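Local coordinates for protein 2,3-dihydroxy-2,3-dihydrophenylpropionate dehydrogenase (Pseudomonas sp. MC1, PDB 5XTF) that is a short-chain dehydrogenase that most likely oxidises naphthalene cis-dihydrodiol to 1,2-dihydroxynaphthalene, with NAD(+) taking up the hydride, at residues T29-S33 with A52-N56; W108-I114 with G166-Y172; L147-S153 with P192-V196. All coordinates share one frame; numbering follows the deposited sequence.

Interaction 1 closes along the chain before the others open, whereas interactions 2 and 3 interleave: 108-114, 147-153, 166-172, then 192-196. All three belong to one Rossmann-type domain. Interactions 1 and 3 both reach its parallel seven-stranded sheet, the first at strand 49-54 and the second at strands 153-157 and 195-201. Their centres are about 23 Å apart, as are those of interactions 1 and 2. Interactions 2 and 3 lie on opposite sides of the chain's centre, about 34 Å apart, and sit near opposite ends of helices 118-150 and 170-190. Interaction 1 includes the start of the NAD(+)-binding loop, interaction 2 lies at the start of helix 170-190, and interaction 3 lies away from the annotated sites.

Interaction 1: residues T29-S33 with A52-N56; sequences TGAGS and ALVRN
The backbone of A31 meets that of L53 in the one hydrogen bond between the two segments: A31 N donates to L53 O at 3.1 Å with an N-H...O angle of 162°. G30 N is also near this carbonyl, but its angle is too poor for a bond. The loop after strand 25-28 is thereby fixed to strand 49-54 at a single peptide.

Apolar packing flanks this bond. The methyl of A31 rests against that of A52, CB to CB 3.7 Å. On the L53 side, T29 CG2 lies 4.3 Å from L53 CD2, and T29 OG1 accepts hydrogen bonds from N104 N and A105 N. V54 brings its CG2 branch to 3.4 Å from G32 CA; a side chain on G32 would run into that methyl, consistent with a glycine here.

The third kind of contact is made by the R55 guanidinium. Its chain, bent at chi2 and at chi3 (-71°), carries the group back alongside the turn, with NH1 3.1 Å from G30 CA. A31 N and G32 N lie at the edge of the guanidinium, near its plane, on the side of NH2; all are donors, so the fine placement of NH2 is doubtful. An alanine here would remove the guanidinium and would probably open a gap beside G30 CA, where NH1 now packs.

R55 also lies close to Q59, which binds NAD(+), as does S33; neither holds it in this chain. Strand 25-28, helix 34-46 and strand 49-54 form the first beta-alpha-beta crossover, and T29-S33 opens the TGxxxGxG motif, the glycine-rich NAD(+) loop of short-chain dehydrogenases.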
loop_
_atom_site.group_PDB
_atom_site.type_symbol
_atom_site.label_atom_id
_atom_site.label_comp_id
_atom_site.label_asym_id
_atom_site.label_seq_id
_atom_site.Cartn_x
_atom_site.Cartn_y
_atom_site.Cartn_z
ATOM N N THR B 29 25.011 -3.833 -11.638
ATOM C CA THR B 29 24.733 -5.072 -12.374
ATOM C C THR B 29 23.696 -4.820 -13.478
ATOM O O THR B 29 23.035 -3.777 -13.524
ATOM C CB THR B 29 24.223 -6.201 -11.466
ATOM O OG1 THR B 29 22.829 -5.993 -11.181
ATOM C CG2 THR B 29 25.012 -6.301 -10.168
ATOM N N GLY B 30 23.532 -5.801 -14.363
ATOM C CA GLY B 30 22.662 -5.610 -15.520
ATOM C C GLY B 30 23.037 -4.422 -16.386
ATOM O O GLY B 30 22.155 -3.718 -16.887
ATOM N N ALA B 31 24.330 -4.196 -16.606
ATOM C CA ALA B 31 24.810 -2.914 -17.123
ATOM C C ALA B 31 25.025 -2.869 -18.637
ATOM O O ALA B 31 25.384 -1.809 -19.163
ATOM C CB ALA B 31 26.113 -2.536 -16.417
ATOM N N GLY B 32 24.845 -3.971 -19.349
ATOM C CA GLY B 32 25.120 -4.013 -20.768
ATOM C C GLY B 32 23.949 -3.735 -21.675
ATOM O O GLY B 32 24.120 -3.743 -22.898
ATOM N N SER B 33 22.774 -3.449 -21.126
ATOM C CA SER B 33 21.597 -3.231 -21.950
ATOM C C SER B 33 20.596 -2.407 -21.159
ATOM O O SER B 33 20.696 -2.280 -19.936
ATOM C CB SER B 33 20.964 -4.558 -22.353
ATOM O OG SER B 33 20.420 -5.171 -21.196
ATOM N N ALA B 52 30.920 -2.155 -13.505
ATOM C CA ALA B 52 29.758 -2.640 -14.231
ATOM C C ALA B 52 29.891 -4.133 -14.454
ATOM O O ALA B 52 30.952 -4.611 -14.869
ATOM C CB ALA B 52 29.611 -1.918 -15.574
ATOM N N LEU B 53 28.818 -4.857 -14.163
ATOM C CA LEU B 53 28.724 -6.282 -14.419
ATOM C C LEU B 53 27.846 -6.493 -15.639
ATOM O O LEU B 53 26.719 -5.990 -15.696
ATOM C CB LEU B 53 28.146 -7.022 -13.221
ATOM C CG LEU B 53 27.969 -8.520 -13.457
ATOM C CD1 LEU B 53 29.275 -9.140 -13.894
ATOM C CD2 LEU B 53 27.427 -9.215 -12.202
ATOM N N VAL B 54 28.358 -7.245 -16.599
ATOM C CA VAL B 54 27.757 -7.368 -17.915
ATOM C C VAL B 54 27.693 -8.847 -18.285
ATOM O O VAL B 54 28.498 -9.643 -17.798
ATOM C CB VAL B 54 28.580 -6.542 -18.916
ATOM C CG1 VAL B 54 29.777 -7.318 -19.480
ATOM C CG2 VAL B 54 27.717 -6.064 -19.949
ATOM N N ARG B 55 26.713 -9.228 -19.127
ATOM C CA ARG B 55 26.461 -10.654 -19.377
ATOM C C ARG B 55 27.434 -11.288 -20.362
ATOM O O ARG B 55 27.691 -12.492 -20.268
ATOM C CB ARG B 55 25.053 -10.928 -19.931
ATOM C CG ARG B 55 23.885 -10.642 -19.029
ATOM C CD ARG B 55 22.915 -9.639 -19.673
ATOM N NE ARG B 55 23.445 -8.274 -19.747
ATOM C CZ ARG B 55 23.675 -7.510 -18.689
ATOM N NH1 ARG B 55 23.453 -7.940 -17.465
ATOM N NH2 ARG B 55 24.144 -6.318 -18.837
ATOM N N ASN B 56 27.941 -10.548 -21.342
ATOM C CA ASN B 56 28.794 -11.189 -22.328
ATOM C C ASN B 56 29.785 -10.183 -22.897
ATOM O O ASN B 56 29.815 -9.005 -22.525
ATOM C CB ASN B 56 27.954 -11.842 -23.425
ATOM C CG ASN B 56 27.069 -10.854 -24.139
ATOM O OD1 ASN B 56 27.475 -9.724 -24.416
ATOM N ND2 ASN B 56 25.848 -11.272 -24.443
#

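Interaction 2: residues W108-I114 with G166-Y172; sequences WDYMLNI and GGGGSCY
A single carboxylate, that of D109, ties its own loop to the first turn of helix 170-190 through backbone N-H groups on both sides. D109 OD1 takes G169 N at 3.0 Å, on its syn lone pair and with an N-H...O angle of 166°. The same oxygen also accepts M111 N from above the carboxylate plane, which makes an Asx turn. D109 OD2 accepts Y172 N at 3.2 Å from the opposite face of the carboxylate to M111 N. With CG set between the backbone N and the carbonyl carbon (chi1 75°), D109 turns this group into the helix start, where the donors of the first turn would probably stabilise its negative charge.

Water 1 adds a bridge, donating to D109 OD2 and L112 O and accepting from C171 N. Water 2 likewise joins L112 O to S170 N.

The close approach depends on G169, where a side chain would collide with D109 OD2 and L112 O. Separately, M111 SD packs 3.4 Å from G168 CA.

W108 points an edge at the Y172 ring in a T-shaped stack: the planes stand at 87° and W108 CD1 sits 3.5 Å above the ring, over its centre. W108 NE1 donates to G167 O at 3.1 Å, tilted from the carbonyl plane.

Y172 stands four residues before NAD(+)-binding K176, the family's YxxxK pattern, and Y172 OH bonds S159 OG. F137 of the second subunit packs on I114, S170 and C171. Within the chain, W108-I114 lies in the link from strand 100-103 to helix 118-150 and packs on the start of helix 170-190, with I128 of helix 118-150 against D109 and C171.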
loop_
_atom_site.group_PDB
_atom_site.type_symbol
_atom_site.label_atom_id
_atom_site.label_comp_id
_atom_site.label_asym_id
_atom_site.label_seq_id
_atom_site.Cartn_x
_atom_site.Cartn_y
_atom_site.Cartn_z
ATOM N N TRP B 108 12.421 -11.303 -17.528
ATOM C CA TRP B 108 10.971 -11.360 -17.637
ATOM C C TRP B 108 10.499 -12.815 -17.656
ATOM O O TRP B 108 11.298 -13.750 -17.738
ATOM C CB TRP B 108 10.506 -10.634 -18.906
ATOM C CG TRP B 108 9.066 -10.192 -18.877
ATOM C CD1 TRP B 108 8.350 -9.809 -17.783
ATOM C CD2 TRP B 108 8.176 -10.091 -19.996
ATOM N NE1 TRP B 108 7.065 -9.470 -18.149
ATOM C CE2 TRP B 108 6.933 -9.637 -19.504
ATOM C CE3 TRP B 108 8.310 -10.336 -21.367
ATOM C CZ2 TRP B 108 5.830 -9.427 -20.336
ATOM C CZ3 TRP B 108 7.219 -10.128 -22.191
ATOM C CH2 TRP B 108 5.991 -9.674 -21.671
ATOM N N ASP B 109 9.174 -13.001 -17.581
ATOM C CA ASP B 109 8.587 -14.328 -17.706
ATOM C C ASP B 109 7.637 -14.468 -18.887
ATOM O O ASP B 109 7.023 -15.527 -19.038
ATOM C CB ASP B 109 7.869 -14.730 -16.410
ATOM C CG ASP B 109 6.533 -14.030 -16.208
ATOM O OD1 ASP B 109 6.232 -13.031 -16.912
ATOM O OD2 ASP B 109 5.790 -14.480 -15.294
ATOM N N TYR B 110 7.496 -13.436 -19.721
ATOM C CA TYR B 110 6.730 -13.523 -20.967
ATOM C C TYR B 110 5.314 -14.045 -20.711
ATOM O O TYR B 110 4.805 -14.909 -21.429
ATOM C CB TYR B 110 7.475 -14.376 -22.004
ATOM C CG TYR B 110 8.835 -13.799 -22.357
ATOM C CD1 TYR B 110 8.989 -12.935 -23.440
ATOM C CD2 TYR B 110 9.961 -14.085 -21.587
ATOM C CE1 TYR B 110 10.227 -12.384 -23.753
ATOM C CE2 TYR B 110 11.206 -13.537 -21.893
ATOM C CZ TYR B 110 11.328 -12.689 -22.977
ATOM O OH TYR B 110 12.550 -12.148 -23.291
ATOM N N MET B 111 4.688 -13.515 -19.656
ATOM C CA MET B 111 3.285 -13.769 -19.315
ATOM C C MET B 111 2.985 -15.257 -19.124
ATOM O O MET B 111 1.875 -15.713 -19.425
ATOM C CB MET B 111 2.338 -13.168 -20.363
ATOM C CG MET B 111 2.694 -11.759 -20.828
ATOM S SD MET B 111 2.625 -10.517 -19.518
ATOM C CE MET B 111 0.892 -10.617 -19.029
ATOM N N LEU B 112 3.955 -16.018 -18.609
ATOM C CA LEU B 112 3.771 -17.445 -18.364
ATOM C C LEU B 112 2.496 -17.701 -17.564
ATOM O O LEU B 112 2.329 -17.167 -16.466
ATOM C CB LEU B 112 4.992 -17.995 -17.621
ATOM C CG LEU B 112 4.865 -19.465 -17.214
ATOM C CD1 LEU B 112 4.750 -20.347 -18.447
ATOM C CD2 LEU B 112 6.007 -19.916 -16.332
ATOM N N ASN B 113 1.585 -18.501 -18.127
ATOM C CA ASN B 113 0.303 -18.786 -17.484
ATOM C C ASN B 113 0.432 -19.873 -16.427
ATOM O O ASN B 113 1.246 -20.789 -16.540
ATOM C CB ASN B 113 -0.744 -19.224 -18.505
ATOM C CG ASN B 113 -1.233 -18.079 -19.357
ATOM O OD1 ASN B 113 -2.013 -17.241 -18.906
ATOM N ND2 ASN B 113 -0.773 -18.031 -20.602
ATOM N N ILE B 114 -0.411 -19.776 -15.399
ATOM C CA ILE B 114 -0.383 -20.751 -14.320
ATOM C C ILE B 114 -0.973 -22.092 -14.754
ATOM O O ILE B 114 -0.757 -23.098 -14.072
ATOM C CB ILE B 114 -1.119 -20.180 -13.093
ATOM C CG1 ILE B 114 -0.910 -21.067 -11.848
ATOM C CG2 ILE B 114 -2.604 -19.971 -13.412
ATOM C CD1 ILE B 114 0.516 -21.049 -11.291
ATOM N N GLY B 166 -0.759 -6.951 -14.784
ATOM C CA GLY B 166 -0.838 -6.575 -16.181
ATOM C C GLY B 166 0.461 -6.731 -16.949
ATOM O O GLY B 166 0.445 -7.152 -18.108
ATOM N N GLY B 167 1.588 -6.404 -16.317
ATOM C CA GLY B 167 2.863 -6.375 -17.004
ATOM C C GLY B 167 3.724 -7.612 -16.832
ATOM O O GLY B 167 4.948 -7.525 -16.943
ATOM N N GLY B 168 3.102 -8.755 -16.563
ATOM C CA GLY B 168 3.833 -9.999 -16.388
ATOM C C GLY B 168 2.908 -11.113 -15.934
ATOM O O GLY B 168 1.731 -10.895 -15.612
ATOM N N GLY B 169 3.456 -12.327 -15.943
ATOM C CA GLY B 169 2.815 -13.463 -15.323
ATOM C C GLY B 169 3.018 -13.446 -13.826
ATOM O O GLY B 169 3.598 -12.527 -13.249
ATOM N N SER B 170 2.540 -14.503 -13.183
ATOM C CA SER B 170 2.529 -14.501 -11.728
ATOM C C SER B 170 3.920 -14.690 -11.151
ATOM O O SER B 170 4.210 -14.157 -10.076
ATOM C CB SER B 170 1.582 -15.579 -11.209
ATOM O OG SER B 170 1.997 -16.858 -11.652
ATOM N N CYS B 171 4.792 -15.446 -11.830
ATOM C CA CYS B 171 6.168 -15.556 -11.345
ATOM C C CYS B 171 6.838 -14.191 -11.318
ATOM O O CYS B 171 7.381 -13.774 -10.288
ATOM C CB CYS B 171 6.980 -16.521 -12.210
ATOM S SG CYS B 171 6.303 -18.197 -12.236
ATOM N N TYR B 172 6.795 -13.476 -12.445
ATOM C CA TYR B 172 7.432 -12.169 -12.507
ATOM C C TYR B 172 6.861 -11.238 -11.451
ATOM O O TYR B 172 7.619 -10.585 -10.726
ATOM C CB TYR B 172 7.280 -11.564 -13.906
ATOM C CG TYR B 172 8.019 -10.242 -14.090
ATOM C CD1 TYR B 172 9.391 -10.208 -14.360
ATOM C CD2 TYR B 172 7.342 -9.027 -13.997
ATOM C CE1 TYR B 172 10.069 -8.998 -14.526
ATOM C CE2 TYR B 172 8.017 -7.811 -14.167
ATOM C CZ TYR B 172 9.372 -7.807 -14.432
ATOM O OH TYR B 172 10.004 -6.595 -14.584
HETATM O O HOH W 1 4.381 -16.870 -14.460
HETATM O O HOH W 2 0.862 -16.676 -14.244
#

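Interaction 3: residues L147-S153 with P192-V196; sequences LKKTNGS and PEIRV
I194 lays its CD1 methyl across the flank of helix 118-150, 3.7 Å from L147 CB and equally 3.7 Å from K148 CG. CG1 anti to the carbonyl carbon (chi1 -68°), with the chain extended at chi2, brings CD1 against the helix. E193 lies beside it, crossing K148 at about a right angle, with OE2 3.5 Å from K148 CD. This is contact with the aliphatic part of the lysine: K148 NZ stays 4.9 Å from E193 OE2 and makes its salt bridge with E115 of the second subunit.

The chain leaves the helix at N151, which has positive phi (45°). G152 N bonds back to L147 O at 2.8 Å around a weak N151 N to K148 O bond, the pattern of a Schellman motif. Strand 153-157 starts directly after this turn and runs parallel to strand 195-201; helix 170-190 connects the two, completing a beta-alpha-beta crossover of the Rossmann fold.

The two strands join here through R195 N, which donates to G152 O at 3.2 Å in the carbonyl plane. I194 CA reaches the same oxygen in a CA-H...O contact. S153 CA makes another with R195 O, consistent with the parallel bridge between S153 and R195.

On the sheet face shared by these two residues, S153 CB stands 3.5 Å above the plane of the R195 guanidinium, offset toward its rim. R195 NH1 donates to I262 O and L253 O, while NH2 donates to water 3 at 3.1 Å. L237 of the third subunit packs against R195.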
loop_
_atom_site.group_PDB
_atom_site.type_symbol
_atom_site.label_atom_id
_atom_site.label_comp_id
_atom_site.label_asym_id
_atom_site.label_seq_id
_atom_site.Cartn_x
_atom_site.Cartn_y
_atom_site.Cartn_z
ATOM N N LEU B 147 30.280 -1.164 1.685
ATOM C CA LEU B 147 29.285 -0.122 1.936
ATOM C C LEU B 147 29.316 0.364 3.383
ATOM O O LEU B 147 29.050 1.547 3.638
ATOM C CB LEU B 147 27.892 -0.638 1.573
ATOM C CG LEU B 147 27.690 -0.965 0.090
ATOM C CD1 LEU B 147 26.356 -1.614 -0.137
ATOM C CD2 LEU B 147 27.782 0.312 -0.724
ATOM N N LYS B 148 29.628 -0.521 4.335
ATOM C CA LYS B 148 29.724 -0.115 5.735
ATOM C C LYS B 148 30.897 0.828 5.988
ATOM O O LYS B 148 30.814 1.699 6.868
ATOM C CB LYS B 148 29.850 -1.345 6.632
ATOM C CG LYS B 148 28.606 -2.222 6.688
ATOM C CD LYS B 148 28.639 -3.111 7.934
ATOM C CE LYS B 148 27.477 -4.099 7.950
ATOM N NZ LYS B 148 27.667 -5.144 9.001
ATOM N N LYS B 149 32.001 0.642 5.255
ATOM C CA LYS B 149 33.165 1.504 5.413
ATOM C C LYS B 149 32.895 2.898 4.887
ATOM O O LYS B 149 33.472 3.871 5.380
ATOM C CB LYS B 149 34.361 0.910 4.684
ATOM C CG LYS B 149 34.881 -0.399 5.267
ATOM C CD LYS B 149 36.142 -0.769 4.497
ATOM C CE LYS B 149 36.512 -2.221 4.606
ATOM N NZ LYS B 149 37.858 -2.423 4.000
ATOM N N THR B 150 32.019 3.025 3.901
ATOM C CA THR B 150 31.677 4.335 3.372
ATOM C C THR B 150 30.306 4.806 3.833
ATOM O O THR B 150 29.892 5.912 3.461
ATOM C CB THR B 150 31.724 4.304 1.845
ATOM O OG1 THR B 150 30.767 3.339 1.379
ATOM C CG2 THR B 150 33.129 3.892 1.357
ATOM N N ASN B 151 29.602 3.993 4.630
ATOM C CA ASN B 151 28.203 4.204 4.983
ATOM C C ASN B 151 27.411 4.581 3.735
ATOM O O ASN B 151 26.811 5.656 3.625
ATOM C CB ASN B 151 28.069 5.248 6.093
ATOM C CG ASN B 151 28.636 4.763 7.422
ATOM O OD1 ASN B 151 29.228 3.668 7.532
ATOM N ND2 ASN B 151 28.471 5.590 8.443
ATOM N N GLY B 152 27.444 3.672 2.775
ATOM C CA GLY B 152 26.943 3.938 1.449
ATOM C C GLY B 152 25.494 3.562 1.297
ATOM O O GLY B 152 24.751 3.444 2.274
ATOM N N SER B 153 25.079 3.365 0.048
ATOM C CA SER B 153 23.688 3.003 -0.179
ATOM C C SER B 153 23.564 1.840 -1.160
ATOM O O SER B 153 24.524 1.428 -1.819
ATOM C CB SER B 153 22.873 4.216 -0.668
ATOM O OG SER B 153 23.240 4.602 -1.974
ATOM N N PRO B 192 21.397 2.791 10.993
ATOM C CA PRO B 192 21.518 4.052 10.267
ATOM C C PRO B 192 22.648 4.075 9.251
ATOM O O PRO B 192 22.798 5.090 8.557
ATOM C CB PRO B 192 21.811 5.049 11.378
ATOM C CG PRO B 192 22.635 4.260 12.321
ATOM C CD PRO B 192 22.084 2.852 12.296
ATOM N N GLU B 193 23.406 2.981 9.152
ATOM C CA GLU B 193 24.673 3.011 8.418
ATOM C C GLU B 193 24.466 3.068 6.907
ATOM O O GLU B 193 25.131 3.845 6.204
ATOM C CB GLU B 193 25.506 1.785 8.782
ATOM C CG GLU B 193 26.968 2.090 9.050
ATOM C CD GLU B 193 27.826 0.835 9.183
ATOM O OE1 GLU B 193 29.059 0.948 8.979
ATOM O OE2 GLU B 193 27.269 -0.262 9.469
ATOM N N ILE B 194 23.588 2.221 6.377
ATOM C CA ILE B 194 23.441 2.026 4.941
ATOM C C ILE B 194 21.998 2.303 4.547
ATOM O O ILE B 194 21.076 1.746 5.148
ATOM C CB ILE B 194 23.844 0.601 4.536
ATOM C CG1 ILE B 194 25.349 0.417 4.725
ATOM C CG2 ILE B 194 23.388 0.301 3.108
ATOM C CD1 ILE B 194 25.767 -1.021 4.603
ATOM N N ARG B 195 21.802 3.149 3.537
ATOM C CA ARG B 195 20.471 3.406 3.003
ATOM C C ARG B 195 20.135 2.388 1.921
ATOM O O ARG B 195 21.006 1.976 1.151
ATOM C CB ARG B 195 20.361 4.823 2.430
ATOM C CG ARG B 195 20.327 5.900 3.483
ATOM C CD ARG B 195 20.338 7.292 2.863
ATOM N NE ARG B 195 21.399 7.444 1.874
ATOM C CZ ARG B 195 21.195 7.478 0.563
ATOM N NH1 ARG B 195 19.961 7.380 0.082
ATOM N NH2 ARG B 195 22.221 7.610 -0.270
ATOM N N VAL B 196 18.862 1.999 1.849
ATOM C CA VAL B 196 18.413 1.008 0.874
ATOM C C VAL B 196 17.101 1.481 0.270
ATOM O O VAL B 196 16.142 1.750 0.999
ATOM C CB VAL B 196 18.221 -0.392 1.489
ATOM C CG1 VAL B 196 18.052 -1.400 0.375
ATOM C CG2 VAL B 196 19.388 -0.786 2.388
HETATM O O HOH W 3 24.775 7.068 1.339
#